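Local structure of putative phosphosugar isomerases (Salmonella typhimurium LT2, 3FKJ) at residues R185-D188 and V189-A193. The protein is of unknown specificity but probably binds a phosphorylated sugar and may isomerise it. Residues are numbered along the deposited sequence; the frame is centred on the assembly and turned at random.
Sequences RFSD and VVHGA
Phe186 and Val190, one turn apart on helix 186-196, meet through a CH-pi contact. Methyl CG2 of Val190 sits 3.6 Å from the centroid of the Phe186 ring and only 20° off its normal, which places it over the face. It is displaced toward the rim, where Val190 CG2 comes to 3.4 Å from Phe186 CZ. Two torsions bring the groups together: Phe186 CG lies anti to the backbone N (chi1 -174°), swinging the ring along the helix, while CG2 of Val190, anti to its own carbonyl carbon and beside its backbone N, is directed back at the Phe186 ring.

The backbone here follows the i to i+4 helical pattern. Val190 N donates to Phe186 O at 2.8 Å with an N-H...O angle of 172°, and His191 N donates to Ser187 O at 3.0 Å. Val189 N to Arg185 O (3.1 Å) and Gly192 N to Asp188 O (2.9 Å) continue the same pattern.

On another side of the helix, Ser187 O lies 3.2 Å above the plane of the His191 imidazole, toward its rim, and Ser187 OG approaches His191 CE1 at 3.2 Å.

In sequence, helix 186-196 falls between the strands of the five-stranded and four-stranded parallel sheets. Phe186 packs on Leu315 and Val190 on Cys319 of helix 313-331, whereas Arg185 NH2 is hydrogen-bonded to Leu304 O and Ser181 OG. The chemistry therefore implies the start of an amphipathic helix, its aromatic-aliphatic pair against helix 313-331 and polar Asp188 and His191 exposed.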
loop_
_atom_site.group_PDB
_atom_site.type_symbol
_atom_site.label_atom_id
_atom_site.label_comp_id
_atom_site.label_asym_id
_atom_site.label_seq_id
_atom_site.Cartn_x
_atom_site.Cartn_y
_atom_site.Cartn_z
ATOM N N ARG A 185 11.865 -24.938 -10.983
ATOM C CA ARG A 185 12.542 -24.374 -12.139
ATOM C C ARG A 185 13.072 -22.975 -11.861
ATOM O O ARG A 185 13.744 -22.361 -12.702
ATOM C CB ARG A 185 11.595 -24.331 -13.337
ATOM C CG ARG A 185 11.427 -25.669 -14.014
ATOM C CD ARG A 185 10.633 -25.543 -15.294
ATOM N NE ARG A 185 9.213 -25.363 -15.025
ATOM C CZ ARG A 185 8.391 -26.331 -14.621
ATOM N NH1 ARG A 185 8.838 -27.571 -14.420
ATOM N NH2 ARG A 185 7.108 -26.058 -14.407
ATOM N N PHE A 186 12.788 -22.482 -10.671
ATOM C CA PHE A 186 12.949 -21.067 -10.401
ATOM C C PHE A 186 14.424 -20.677 -10.353
ATOM O O PHE A 186 14.793 -19.621 -10.873
ATOM C CB PHE A 186 12.246 -20.674 -9.105
ATOM C CG PHE A 186 12.253 -19.187 -8.845
ATOM C CD1 PHE A 186 11.712 -18.292 -9.781
ATOM C CD2 PHE A 186 12.802 -18.670 -7.674
ATOM C CE1 PHE A 186 11.686 -16.898 -9.533
ATOM C CE2 PHE A 186 12.809 -17.295 -7.443
ATOM C CZ PHE A 186 12.245 -16.407 -8.378
ATOM N N SER A 187 15.249 -21.526 -9.737
ATOM C CA SER A 187 16.672 -21.230 -9.604
ATOM C C SER A 187 17.338 -21.094 -10.961
ATOM O O SER A 187 18.147 -20.185 -11.154
ATOM C CB SER A 187 17.413 -22.298 -8.806
ATOM O OG SER A 187 18.809 -22.013 -8.774
ATOM N N ASP A 188 16.994 -21.989 -11.891
ATOM C CA ASP A 188 17.523 -21.908 -13.251
ATOM C C ASP A 188 17.065 -20.654 -13.966
ATOM O O ASP A 188 17.865 -20.010 -14.654
ATOM C CB ASP A 188 17.116 -23.123 -14.083
ATOM C CG ASP A 188 17.882 -24.400 -13.671
ATOM O OD1 ASP A 188 18.885 -24.337 -12.858
ATOM O OD2 ASP A 188 17.396 -25.465 -14.124
ATOM N N VAL A 189 15.790 -20.296 -13.797
ATOM C CA VAL A 189 15.275 -19.056 -14.394
ATOM C C VAL A 189 15.986 -17.824 -13.788
ATOM O O VAL A 189 16.446 -16.946 -14.534
ATOM C CB VAL A 189 13.717 -18.970 -14.333
ATOM C CG1 VAL A 189 13.216 -17.526 -14.544
ATOM C CG2 VAL A 189 13.105 -19.909 -15.384
ATOM N N VAL A 190 16.105 -17.767 -12.456
ATOM C CA VAL A 190 16.823 -16.662 -11.799
ATOM C C VAL A 190 18.254 -16.524 -12.347
ATOM O O VAL A 190 18.665 -15.440 -12.772
ATOM C CB VAL A 190 16.786 -16.768 -10.237
ATOM C CG1 VAL A 190 17.853 -15.861 -9.593
ATOM C CG2 VAL A 190 15.357 -16.382 -9.674
ATOM N N HIS A 191 18.995 -17.626 -12.399
ATOM C CA HIS A 191 20.388 -17.579 -12.919
ATOM C C HIS A 191 20.478 -17.159 -14.390
ATOM O O HIS A 191 21.294 -16.316 -14.744
ATOM C CB HIS A 191 21.124 -18.899 -12.665
ATOM C CG HIS A 191 21.225 -19.251 -11.213
ATOM N ND1 HIS A 191 21.538 -20.519 -10.775
ATOM C CD2 HIS A 191 21.015 -18.506 -10.097
ATOM C CE1 HIS A 191 21.543 -20.535 -9.453
ATOM N NE2 HIS A 191 21.221 -19.327 -9.017
ATOM N N GLY A 192 19.593 -17.692 -15.226
ATOM C CA GLY A 192 19.515 -17.247 -16.616
ATOM C C GLY A 192 19.171 -15.771 -16.803
ATOM O O GLY A 192 19.694 -15.112 -17.697
ATOM N N ALA A 193 18.289 -15.259 -15.959
ATOM C CA ALA A 193 17.867 -13.856 -16.005
ATOM C C ALA A 193 18.992 -12.899 -15.566
ATOM O O ALA A 193 19.249 -11.866 -16.214
ATOM C CB ALA A 193 16.598 -13.640 -15.105
#